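Local coordinates for protein adenylyltransferase (PDB 5NH2) that transfers AMP from ATP to tyrosine or threonine residues of host target proteins through its Fic domain, as a secreted virulence factor, at residues R235-A240 with G264-I268; G100-A104 with S190-E195. All coordinates share one frame; numbering follows the deposited sequence.

Interaction 1. Residues R235-A240 with G264-I268; sequences RPVMVA and GAYII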
loop_
_atom_site.group_PDB
_atom_site.type_symbol
_atom_site.label_atom_id
_atom_site.label_comp_id
_atom_site.label_asym_id
_atom_site.label_seq_id
_atom_site.Cartn_x
_atom_site.Cartn_y
_atom_site.Cartn_z
ATOM N N ARG A 235 1.124 11.866 9.448
ATOM C CA ARG A 235 1.292 11.596 10.869
ATOM C C ARG A 235 1.352 10.087 11.161
ATOM O O ARG A 235 0.706 9.272 10.477
ATOM C CB ARG A 235 0.142 12.224 11.678
ATOM C CG ARG A 235 0.084 13.711 11.557
ATOM C CD ARG A 235 1.175 14.282 12.393
ATOM N NE ARG A 235 1.122 15.739 12.556
ATOM C CZ ARG A 235 0.146 16.414 13.175
ATOM N NH1 ARG A 235 -0.929 15.787 13.687
ATOM N NH2 ARG A 235 0.243 17.734 13.266
ATOM N N PRO A 236 2.093 9.692 12.200
ATOM C CA PRO A 236 1.985 8.319 12.700
ATOM C C PRO A 236 0.594 8.060 13.268
ATOM O O PRO A 236 0.051 8.873 14.027
ATOM C CB PRO A 236 3.078 8.242 13.782
ATOM C CG PRO A 236 3.433 9.648 14.114
ATOM C CD PRO A 236 3.083 10.508 12.941
ATOM N N VAL A 237 0.006 6.935 12.851
ATOM C CA VAL A 237 -1.292 6.438 13.321
ATOM C C VAL A 237 -1.112 4.953 13.607
ATOM O O VAL A 237 -0.713 4.193 12.719
ATOM C CB VAL A 237 -2.422 6.652 12.292
ATOM C CG1 VAL A 237 -3.797 6.161 12.830
ATOM C CG2 VAL A 237 -2.495 8.138 11.913
ATOM N N MET A 238 -1.321 4.544 14.848
ATOM C CA MET A 238 -1.117 3.142 15.154
ATOM C C MET A 238 -1.962 2.774 16.353
ATOM O O MET A 238 -2.475 3.636 17.087
ATOM C CB MET A 238 0.348 2.803 15.424
ATOM C CG MET A 238 0.919 3.646 16.484
ATOM S SD MET A 238 2.700 3.772 16.323
ATOM C CE MET A 238 3.011 4.856 17.693
ATOM N N VAL A 239 -2.105 1.475 16.522
ATOM C CA VAL A 239 -2.871 0.940 17.623
ATOM C C VAL A 239 -1.911 0.666 18.757
ATOM O O VAL A 239 -0.828 0.110 18.538
ATOM C CB VAL A 239 -3.618 -0.317 17.189
ATOM C CG1 VAL A 239 -4.133 -1.109 18.409
ATOM C CG2 VAL A 239 -4.766 0.121 16.274
ATOM N N ALA A 240 -2.293 1.088 19.962
ATOM C CA ALA A 240 -1.463 0.875 21.135
ATOM C C ALA A 240 -1.016 -0.577 21.235
ATOM O O ALA A 240 -1.804 -1.502 21.013
ATOM C CB ALA A 240 -2.246 1.268 22.386
ATOM N N GLY A 264 2.392 14.347 18.738
ATOM C CA GLY A 264 1.935 14.440 17.371
ATOM C C GLY A 264 1.416 13.150 16.770
ATOM O O GLY A 264 0.734 13.199 15.747
ATOM N N ALA A 265 1.735 12.001 17.363
ATOM C CA ALA A 265 1.258 10.715 16.870
ATOM C C ALA A 265 -0.160 10.419 17.361
ATOM O O ALA A 265 -0.546 10.811 18.463
ATOM C CB ALA A 265 2.203 9.596 17.328
ATOM N N TYR A 266 -0.921 9.663 16.558
ATOM C CA TYR A 266 -2.221 9.132 16.997
ATOM C C TYR A 266 -2.107 7.658 17.428
ATOM O O TYR A 266 -1.729 6.792 16.621
ATOM C CB TYR A 266 -3.276 9.271 15.899
ATOM C CG TYR A 266 -3.631 10.683 15.566
ATOM C CD1 TYR A 266 -4.441 11.423 16.406
ATOM C CD2 TYR A 266 -3.181 11.272 14.400
ATOM C CE1 TYR A 266 -4.781 12.732 16.100
ATOM C CE2 TYR A 266 -3.521 12.566 14.078
ATOM C CZ TYR A 266 -4.312 13.290 14.937
ATOM O OH TYR A 266 -4.641 14.579 14.629
ATOM N N ILE A 267 -2.486 7.382 18.685
ATOM C CA ILE A 267 -2.473 6.059 19.311
ATOM C C ILE A 267 -3.923 5.631 19.514
ATOM O O ILE A 267 -4.655 6.270 20.281
ATOM C CB ILE A 267 -1.728 6.080 20.664
ATOM C CG1 ILE A 267 -0.421 6.866 20.557
ATOM C CG2 ILE A 267 -1.420 4.681 21.131
ATOM C CD1 ILE A 267 0.520 6.345 19.445
ATOM N N ILE A 268 -4.353 4.539 18.849
ATOM C CA ILE A 268 -5.729 4.041 18.965
ATOM C C ILE A 268 -5.762 2.896 19.968
ATOM O O ILE A 268 -4.852 2.060 20.006
ATOM C CB ILE A 268 -6.313 3.587 17.606
ATOM C CG1 ILE A 268 -6.029 4.607 16.495
ATOM C CG2 ILE A 268 -7.845 3.356 17.709
ATOM C CD1 ILE A 268 -6.372 5.988 16.860
#

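Interaction 2. Residues G100-A104 with S190-E195; sequences GWKNA and SVAVAE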
loop_
_atom_site.group_PDB
_atom_site.type_symbol
_atom_site.label_atom_id
_atom_site.label_comp_id
_atom_site.label_asym_id
_atom_site.label_seq_id
_atom_site.Cartn_x
_atom_site.Cartn_y
_atom_site.Cartn_z
ATOM N N GLY A 100 19.466 11.193 -1.312
ATOM C CA GLY A 100 19.522 11.415 0.133
ATOM C C GLY A 100 19.305 10.206 1.028
ATOM O O GLY A 100 19.530 10.312 2.242
ATOM N N TRP A 101 18.932 9.054 0.471
ATOM C CA TRP A 101 18.220 7.987 1.172
ATOM C C TRP A 101 19.161 6.946 1.788
ATOM O O TRP A 101 20.336 7.191 2.072
ATOM C CB TRP A 101 17.212 7.308 0.238
ATOM C CG TRP A 101 15.818 7.921 0.238
ATOM C CD1 TRP A 101 15.150 8.422 -0.850
ATOM C CD2 TRP A 101 14.917 8.085 1.363
ATOM N NE1 TRP A 101 13.902 8.881 -0.480
ATOM C CE2 TRP A 101 13.734 8.691 0.868
ATOM C CE3 TRP A 101 14.995 7.783 2.731
ATOM C CZ2 TRP A 101 12.644 9.003 1.695
ATOM C CZ3 TRP A 101 13.906 8.091 3.548
ATOM C CH2 TRP A 101 12.751 8.697 3.024
ATOM N N LYS A 102 18.603 5.767 2.030
ATOM C CA LYS A 102 19.156 4.684 2.828
ATOM C C LYS A 102 20.289 3.981 2.089
ATOM O O LYS A 102 21.016 4.600 1.307
ATOM C CB LYS A 102 18.052 3.676 3.190
ATOM C CG LYS A 102 16.896 4.252 4.016
ATOM C CD LYS A 102 15.623 4.396 3.193
ATOM C CE LYS A 102 14.881 3.089 3.028
ATOM N NZ LYS A 102 13.439 3.392 2.849
ATOM N N ASN A 103 20.524 2.726 2.454
ATOM C CA ASN A 103 21.445 1.808 1.784
ATOM C C ASN A 103 21.043 1.510 0.338
ATOM O O ASN A 103 21.755 0.846 -0.414
ATOM C CB ASN A 103 21.525 0.538 2.632
ATOM C CG ASN A 103 21.401 0.849 4.114
ATOM O OD1 ASN A 103 20.697 1.788 4.488
ATOM N ND2 ASN A 103 22.104 0.087 4.960
ATOM N N ALA A 104 19.910 2.036 -0.059
ATOM C CA ALA A 104 19.395 1.961 -1.418
ATOM C C ALA A 104 19.105 0.534 -1.884
ATOM O O ALA A 104 18.950 -0.395 -1.079
ATOM C CB ALA A 104 20.394 2.690 -2.297
ATOM N N SER A 190 9.923 1.159 7.261
ATOM C CA SER A 190 10.919 0.722 6.283
ATOM C C SER A 190 12.313 1.193 6.663
ATOM O O SER A 190 13.275 0.425 6.558
ATOM C CB SER A 190 10.594 1.257 4.874
ATOM O OG SER A 190 9.243 1.019 4.539
ATOM N N VAL A 191 12.460 2.462 7.077
ATOM C CA VAL A 191 13.826 2.879 7.358
ATOM C C VAL A 191 14.304 2.292 8.678
ATOM O O VAL A 191 15.516 2.068 8.854
ATOM C CB VAL A 191 14.050 4.415 7.291
ATOM C CG1 VAL A 191 13.093 5.146 6.313
ATOM C CG2 VAL A 191 14.248 5.079 8.671
ATOM N N ALA A 192 13.396 1.994 9.619
ATOM C CA ALA A 192 13.856 1.234 10.784
ATOM C C ALA A 192 14.487 -0.075 10.322
ATOM O O ALA A 192 15.586 -0.419 10.763
ATOM C CB ALA A 192 12.726 0.979 11.781
ATOM N N VAL A 193 13.864 -0.764 9.347
ATOM C CA VAL A 193 14.502 -1.980 8.831
ATOM C C VAL A 193 15.846 -1.654 8.182
ATOM O O VAL A 193 16.885 -2.225 8.527
ATOM C CB VAL A 193 13.609 -2.708 7.810
ATOM C CG1 VAL A 193 14.364 -3.961 7.360
ATOM C CG2 VAL A 193 12.261 -3.094 8.381
ATOM N N ALA A 194 15.816 -0.788 7.161
ATOM C CA ALA A 194 16.941 -0.655 6.246
ATOM C C ALA A 194 18.111 0.049 6.900
ATOM O O ALA A 194 19.262 -0.269 6.617
ATOM C CB ALA A 194 16.528 0.106 4.981
ATOM N N GLU A 195 17.839 0.970 7.801
ATOM C CA GLU A 195 18.860 1.779 8.453
ATOM C C GLU A 195 19.291 1.194 9.803
ATOM O O GLU A 195 20.495 1.193 10.102
ATOM C CB GLU A 195 18.388 3.240 8.585
ATOM C CG GLU A 195 19.420 4.219 9.123
ATOM C CD GLU A 195 20.624 4.425 8.196
ATOM O OE1 GLU A 195 21.744 4.648 8.718
ATOM O OE2 GLU A 195 20.446 4.365 6.957
#

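Interaction 1. Residues R235-A240 with G264-I268
Y266 and V237 meet obliquely on one face of two parallel strands: ring atom CD2 of Y266 approaches CG2 of V237 at 4.1 Å. With CG anti to its carbonyl carbon (chi1 -66°), the tyrosine lies back along the strand toward the start of 235-240, and its hydroxyl lies near the edge of the R235 guanidinium, OH to NH1 4.0 Å, too far for a hydrogen bond, the two planes 39° apart. The same arginine lays CD near the carbonyl O of G264. Farther along this face V239 and I268 cross at about a right angle, CG2 of the valine against CB of the isoleucine. On the other face M238 and I267 run side by side and point the same way. The methionine CG sits between backbone N and carbonyl carbon (chi1 55°), and the chain extends from there until CE touches CD1 of I267 at 3.4 Å; CG2 of I267 meets CB of A240. P236 closes the start, its CG 3.4 Å from CB of A265. Four backbone bonds lace the strands as a parallel ladder, Y266 N to P236 O, M238 N to Y266 O, I268 N to M238 O and A240 N to I268 O. F221 of helix 212-227 covers the face carrying V237, Y266 and I268, while V239 gives its N-H to D208 and its carbonyl to H204. This is a parallel edge pairing, strand 237-239 beside strand 265-270, in the mixed sheet of the intracellular delivery domain, consistent with an OB-type fold.

Interaction 2. Residues G100-A104 with S190-E195
K102 reaches from the loop 100-104 to one side of helix 183-196. Its CB points toward the helix, and CG stands anti to the carbonyl carbon (chi1 -61°); bends at chi2 and chi3 then turn the chain along the helix surface. CD comes within 4.1 Å of CG1 of V191, and CE settles on the methyl of A194, CE to CB 3.9 Å. At the tip NZ lies 3.9 Å from V191 CG1 and about as near CB of S190, so the aliphatic stem and the ammonium alike meet carbon here. The S190 hydroxyl turns back to the carbonyl O of M186. V191 also receives W101, whose CZ3 approaches CG1 at 4.1 Å with the two side chains roughly perpendicular. OD1 of N103 stands 3.3 Å from A194 O and 3.6 Å from E195 OE2, proximity without a hydrogen bond. R98, which probably binds ATP, makes a cation-pi contact with W101 and lies close to the like-charged K102 NZ. The loop, between strand 90-91 and helix 109-124, thus lies against the side of helix 183-196 that carries S190, V191, A194 and E195 in the Fido region, with helices 133-150 and 200-208 touching that helix through N148 and P201.

How the interactions relate
Interaction 2 comes first along the chain and closes before interaction 1 opens. Their centres are 22 Å apart and their nearest atoms about 11 Å, so they do not touch. Interaction 2 joins a loop to helix 183-196 in the Fido region, near R98 of the probable ATP site, whereas interaction 1 pairs two strands in the intracellular delivery domain, away from the annotated sites. Helices 200-208 and 212-227 lie between them in sequence. Helix 200-208 links their surroundings, since it touches helix 183-196 and also supplies H204 and D208 to strand 237-239. Through helices 200-208 and 212-227 the mixed sheet packs against the helical part that includes the Fic domain.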